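Side-chain contacts in putative uncharacterized protein (PDB 4JGI), which binds methylcobalamin through a Rossmann-like domain and probably serves as the corrinoid carrier of an O-demethylase system: residues 14-17 / 18-22; 153-156 / 157-160. One frame throughout, in Å; residues are numbered along the deposited sequence.

Interaction 1. Residues 14-17 / 18-22; sequences LDEG and AINEV
Asp15 and Ala18 meet at an N-cap, where the helix 16-29 starts in the helical N-terminal domain. A helix start has backbone N-H groups with no preceding turn to receive them, and a short carboxylate such as that of Asp15 suits the place. Its CB sets CG anti to the backbone N (chi1 -180°), which swings the carboxylate forward over the first turn. Asp15 CG then lies 3.7 Å from Ala18 CB. Beyond it the two oxygens divide the work: Asp15 OD1 accepts from Ala18 N at 3.2 Å in a nearly straight bond, the N-H coming from above the carboxylate plane, while Asp15 OD2 rests 3.6 Å from Ala18 CB. The small methyl of Ala18 sits over the same face of the carboxylate as its N-H, and also touches Ala10 of helix 4-12. The negative charge of Asp15 probably gains from the helix dipole at this end.

The backbone carbonyl of Asp15 starts the regular pattern, taking the N-H of Ile19. Over that oxygen runs the branched side chain of Ile19, its CG1 3.2 Å from Asp15 O. A beta-branched aliphatic residue suits this buried side of the helix, where Ile19 packs against Phe42 and Ile69. Leu14, just before the cap, closes the preceding helix with a Schellman motif.

Asn20, beside Lys76 of helix 60-77, folds back on its own turn. With CG beside its backbone N (chi1 -74°), the amide reaches the carbonyl that its main chain already uses. Glu16 O is thus gripped twice, by Asn20 N at 3.0 Å and by Asn20 ND2 at 2.9 Å, the two donors arriving from opposite faces of the carbonyl plane.

Interaction 2. Residues 153-156 / 157-160; sequences ALDS and MRET
Helix 151-166 is the crossover of the beta-alpha-beta unit that joins strands 143-147 and 174-178 in the Rossmann-like cobalamin domain, and within it Ser156 and Thr160 meet one turn apart. The backbone carbonyl of Ser156 takes the Thr160 N-H and also the Thr160 hydroxyl, whose OG1 donates to Ser156 O at 2.8 Å. The torsion that brings the hydroxyl there (chi1 -59°) puts OG1 beside the backbone N and sends CG2 anti to it, a placing that returns the hydroxyl to the carbonyl one turn earlier. This suits threonine to a buried position: its hydroxyl is satisfied within the helix, while the side chain packs against Val129, Ile132 and Leu146. A valine in its place would lack the hydroxyl and would probably leave Ser156 O with the backbone N-H as its one donor here. Ser156 spends its own hydroxyl differently, on Glu98 O and Leu152 O.

Leu154 and Met157 lie side by side, pointing the same way, with Leu154 CD2 4.0 Å from Met157 SD. The extended, flexible thioether chain of Met157 also touches Leu146 of strand 143-147 and comes within about 5 Å of the side chain of Ser147, a cobalamin-binding residue.

The partly exposed side carries the charges. Asp155 and Arg158 run alongside each other in a salt bridge, OD1 to NH2 at 3.6 Å, their planes 53° apart. Arginine can manage this because its chain bends at chi3 (43°), bringing the guanidinium back over Asp155 O, which lies off-centre beneath one face. Glu159 passes its CG 3.3 Å from the same oxygen. The length and the turned planes suggest that the pair is held more by electrostatic attraction than by directed bonding, whereas the buried hydroxyl is held by a short bond.

From the N terminus the chain first reaches interaction 1, at the start of helix 16-29, just after the turn from helix 4-12, and only much later interaction 2, inside helix 151-166. Both are local, each closing no more than a turn or so of backbone, and they stand in series, neither nesting nor crossing. Interaction 1 belongs to the helical domain, where its residues also touch helices 4-12, 32-54 and 60-77; interaction 2 belongs to the cobalamin domain, where its residues touch helix 129-139 and strand 143-147. Their centres lie about 41 Å apart on opposite sides of the chain's centre. The first is far from the annotated sites, whereas the second has its apolar side close to the cofactor pocket.

Interaction 1. Residues 14-17 / 18-22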
ATOM      1  N   LEU A  14      -9.660  12.085  -8.849  1.00 20.67           N
ATOM      2  CA  LEU A  14      -8.766  11.593  -9.923  1.00 19.99           C
ATOM      3  C   LEU A  14      -8.672  12.640 -11.053  1.00 23.58           C
ATOM      4  O   LEU A  14      -8.644  12.230 -12.260  1.00 27.38           O
ATOM      5  CB  LEU A  14      -9.202  10.242 -10.448  1.00 24.76           C
ATOM      6  CG  LEU A  14      -9.194   9.137  -9.398  1.00 26.39           C
ATOM      7  CD1 LEU A  14      -9.721   7.798  -9.931  1.00 32.26           C
ATOM      8  CD2 LEU A  14      -7.824   9.020  -8.812  1.00 30.58           C
ATOM      9  N   ASP A  15      -8.605  13.935 -10.637  1.00 24.45           N
ATOM     10  CA  ASP A  15      -8.712  15.120 -11.551  1.00 22.21           C
ATOM     11  C   ASP A  15      -7.274  15.530 -11.883  1.00 23.15           C
ATOM     12  O   ASP A  15      -6.658  16.347 -11.164  1.00 24.14           O
ATOM     13  CB  ASP A  15      -9.519  16.269 -10.980  1.00 25.53           C
ATOM     14  CG  ASP A  15      -9.635  17.481 -11.933  1.00 38.74           C
ATOM     15  OD1 ASP A  15      -8.947  17.575 -12.977  1.00 37.42           O
ATOM     16  OD2 ASP A  15     -10.402  18.397 -11.574  1.00 43.90           O
ATOM     17  N   GLU A  16      -6.754  14.990 -12.997  1.00 25.08           N
ATOM     18  CA  GLU A  16      -5.400  15.242 -13.348  1.00 25.24           C
ATOM     19  C   GLU A  16      -5.110  16.700 -13.653  1.00 23.89           C
ATOM     20  O   GLU A  16      -3.972  17.166 -13.434  1.00 23.69           O
ATOM     21  CB  GLU A  16      -4.961  14.336 -14.502  1.00 31.88           C
ATOM     22  CG  GLU A  16      -4.659  12.989 -14.011  1.00 44.98           C
ATOM     23  CD  GLU A  16      -3.857  12.261 -15.039  1.00 58.11           C
ATOM     24  OE1 GLU A  16      -4.502  11.721 -16.012  1.00 61.69           O
ATOM     25  OE2 GLU A  16      -2.592  12.320 -14.873  1.00 54.65           O
ATOM     26  N   GLY A  17      -6.108  17.421 -14.156  1.00 23.99           N
ATOM     27  CA  GLY A  17      -5.913  18.869 -14.404  1.00 27.66           C
ATOM     28  C   GLY A  17      -5.610  19.566 -13.098  1.00 27.40           C
ATOM     29  O   GLY A  17      -4.635  20.309 -12.983  1.00 25.22           O
ATOM     30  N   ALA A  18      -6.481  19.368 -12.123  1.00 23.66           N
ATOM     31  CA  ALA A  18      -6.331  20.117 -10.895  1.00 23.28           C
ATOM     32  C   ALA A  18      -5.098  19.662 -10.134  1.00 24.05           C
ATOM     33  O   ALA A  18      -4.379  20.461  -9.529  1.00 22.48           O
ATOM     34  CB  ALA A  18      -7.573  19.960 -10.053  1.00 26.63           C
ATOM     35  N   ILE A  19      -4.823  18.360 -10.151  1.00 23.75           N
ATOM     36  CA  ILE A  19      -3.648  17.893  -9.458  1.00 20.65           C
ATOM     37  C   ILE A  19      -2.412  18.546 -10.036  1.00 20.00           C
ATOM     38  O   ILE A  19      -1.522  19.033  -9.319  1.00 20.37           O
ATOM     39  CB  ILE A  19      -3.530  16.378  -9.629  1.00 20.11           C
ATOM     40  CG1 ILE A  19      -4.623  15.651  -8.849  1.00 22.94           C
ATOM     41  CG2 ILE A  19      -2.154  15.863  -9.222  1.00 21.19           C
ATOM     42  CD1 ILE A  19      -4.829  14.182  -9.171  1.00 22.45           C
ATOM     43  N   ASN A  20      -2.283  18.553 -11.330  1.00 20.93           N
ATOM     44  CA  ASN A  20      -1.071  19.115 -11.950  1.00 21.74           C
ATOM     45  C   ASN A  20      -1.019  20.607 -11.861  1.00 19.81           C
ATOM     46  O   ASN A  20       0.102  21.102 -11.761  1.00 22.90           O
ATOM     47  CB  ASN A  20      -0.848  18.608 -13.365  1.00 19.92           C
ATOM     48  CG  ASN A  20      -0.355  17.184 -13.347  1.00 22.36           C
ATOM     49  OD1 ASN A  20       0.829  16.973 -13.126  1.00 23.05           O
ATOM     50  ND2 ASN A  20      -1.261  16.206 -13.518  1.00 22.85           N
ATOM     51  N   GLU A  21      -2.150  21.281 -11.782  1.00 20.56           N
ATOM     52  CA  GLU A  21      -2.155  22.758 -11.555  1.00 22.99           C
ATOM     53  C   GLU A  21      -1.499  23.102 -10.216  1.00 24.76           C
ATOM     54  O   GLU A  21      -0.609  23.963 -10.160  1.00 27.59           O
ATOM     55  CB  GLU A  21      -3.575  23.294 -11.584  1.00 29.45           C
ATOM     56  CG  GLU A  21      -3.723  24.729 -11.964  1.00 49.03           C
ATOM     57  CD  GLU A  21      -5.170  25.099 -12.226  1.00 65.15           C
ATOM     58  OE1 GLU A  21      -5.996  24.201 -12.584  1.00 72.41           O
ATOM     59  OE2 GLU A  21      -5.480  26.298 -12.069  1.00 74.43           O
ATOM     60  N   VAL A  22      -1.822  22.333  -9.175  1.00 22.45           N
ATOM     61  CA  VAL A  22      -1.263  22.616  -7.883  1.00 19.53           C
ATOM     62  C   VAL A  22       0.159  22.147  -7.759  1.00 22.58           C
ATOM     63  O   VAL A  22       1.008  22.819  -7.144  1.00 23.25           O
ATOM     64  CB  VAL A  22      -2.174  22.160  -6.697  1.00 23.35           C
ATOM     65  CG1 VAL A  22      -2.347  20.645  -6.536  1.00 24.10           C
ATOM     66  CG2 VAL A  22      -1.687  22.715  -5.378  1.00 28.87           C
TER

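Interaction 2. Residues 153-156 / 157-160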
ATOM      1  N   ALA A 153      -3.889 -21.097  -0.115  1.00 22.03           N
ATOM      2  CA  ALA A 153      -3.114 -19.865   0.078  1.00 20.84           C
ATOM      3  C   ALA A 153      -3.395 -19.287   1.440  1.00 19.84           C
ATOM      4  O   ALA A 153      -2.488 -18.728   2.076  1.00 20.10           O
ATOM      5  CB  ALA A 153      -3.497 -18.815  -1.058  1.00 21.58           C
ATOM      6  N   LEU A 154      -4.619 -19.277   1.859  1.00 20.59           N
ATOM      7  CA  LEU A 154      -4.958 -18.722   3.160  1.00 22.40           C
ATOM      8  C   LEU A 154      -4.216 -19.546   4.247  1.00 22.86           C
ATOM      9  O   LEU A 154      -3.696 -18.976   5.254  1.00 23.11           O
ATOM     10  CB  LEU A 154      -6.442 -18.647   3.382  1.00 21.16           C
ATOM     11  CG  LEU A 154      -7.243 -17.932   2.291  1.00 26.70           C
ATOM     12  CD1 LEU A 154      -8.703 -17.996   2.680  1.00 31.55           C
ATOM     13  CD2 LEU A 154      -6.687 -16.512   2.139  1.00 25.46           C
ATOM     14  N   ASP A 155      -4.191 -20.875   4.072  1.00 21.83           N
ATOM     15  CA  ASP A 155      -3.330 -21.711   4.897  1.00 22.74           C
ATOM     16  C   ASP A 155      -1.835 -21.307   4.865  1.00 21.04           C
ATOM     17  O   ASP A 155      -1.158 -21.251   5.932  1.00 22.20           O
ATOM     18  CB  ASP A 155      -3.489 -23.193   4.511  1.00 22.15           C
ATOM     19  CG  ASP A 155      -4.820 -23.735   4.889  1.00 35.08           C
ATOM     20  OD1 ASP A 155      -5.491 -23.082   5.721  1.00 40.97           O
ATOM     21  OD2 ASP A 155      -5.227 -24.748   4.284  1.00 47.66           O
ATOM     22  N   SER A 156      -1.278 -21.025   3.688  1.00 21.40           N
ATOM     23  CA  SER A 156       0.098 -20.610   3.591  1.00 18.94           C
ATOM     24  C   SER A 156       0.320 -19.265   4.320  1.00 18.55           C
ATOM     25  O   SER A 156       1.402 -19.014   4.816  1.00 19.42           O
ATOM     26  CB  SER A 156       0.571 -20.434   2.139  1.00 22.11           C
ATOM     27  OG  SER A 156       0.492 -21.608   1.408  1.00 26.41           O
ATOM     28  N   MET A 157      -0.668 -18.385   4.314  1.00 19.19           N
ATOM     29  CA  MET A 157      -0.577 -17.145   5.108  1.00 17.63           C
ATOM     30  C   MET A 157      -0.356 -17.475   6.593  1.00 17.46           C
ATOM     31  O   MET A 157       0.510 -16.871   7.247  1.00 17.51           O
ATOM     32  CB  MET A 157      -1.757 -16.218   4.979  1.00 20.28           C
ATOM     33  CG  MET A 157      -2.019 -15.619   3.634  1.00 20.18           C
ATOM     34  SD  MET A 157      -3.527 -14.638   3.661  1.00 23.12           S
ATOM     35  CE  MET A 157      -3.602 -13.958   2.001  1.00 24.30           C
ATOM     36  N   ARG A 158      -1.166 -18.393   7.106  1.00 19.06           N
ATOM     37  CA  ARG A 158      -1.038 -18.813   8.507  1.00 18.68           C
ATOM     38  C   ARG A 158       0.309 -19.455   8.740  1.00 19.55           C
ATOM     39  O   ARG A 158       0.968 -19.126   9.757  1.00 21.20           O
ATOM     40  CB  ARG A 158      -2.155 -19.786   8.834  1.00 19.15           C
ATOM     41  CG  ARG A 158      -2.080 -20.252  10.296  1.00 24.26           C
ATOM     42  CD  ARG A 158      -3.226 -21.153  10.728  1.00 31.31           C
ATOM     43  NE  ARG A 158      -3.542 -22.131   9.723  1.00 38.44           N
ATOM     44  CZ  ARG A 158      -2.780 -23.153   9.354  1.00 43.50           C
ATOM     45  NH1 ARG A 158      -1.618 -23.426   9.973  1.00 65.22           N
ATOM     46  NH2 ARG A 158      -3.210 -23.933   8.361  1.00 66.82           N
ATOM     47  N   GLU A 159       0.743 -20.311   7.838  1.00 18.19           N
ATOM     48  CA  GLU A 159       2.060 -20.866   7.960  1.00 19.05           C
ATOM     49  C   GLU A 159       3.221 -19.879   7.954  1.00 18.46           C
ATOM     50  O   GLU A 159       4.241 -20.021   8.670  1.00 20.54           O
ATOM     51  CB  GLU A 159       2.290 -21.889   6.862  1.00 25.32           C
ATOM     52  CG  GLU A 159       1.334 -23.070   6.984  1.00 25.34           C
ATOM     53  CD  GLU A 159       1.287 -23.926   5.723  1.00 43.32           C
ATOM     54  OE1 GLU A 159       1.913 -23.534   4.688  1.00 46.24           O
ATOM     55  OE2 GLU A 159       0.640 -25.007   5.773  1.00 58.97           O
ATOM     56  N   THR A 160       3.082 -18.816   7.142  1.00 17.36           N
ATOM     57  CA  THR A 160       4.094 -17.754   7.092  1.00 19.11           C
ATOM     58  C   THR A 160       4.169 -17.004   8.452  1.00 18.82           C
ATOM     59  O   THR A 160       5.270 -16.787   8.994  1.00 17.95           O
ATOM     60  CB  THR A 160       3.760 -16.743   6.004  1.00 18.91           C
ATOM     61  OG1 THR A 160       3.701 -17.416   4.748  1.00 20.69           O
ATOM     62  CG2 THR A 160       4.780 -15.653   5.915  1.00 21.85           C
TER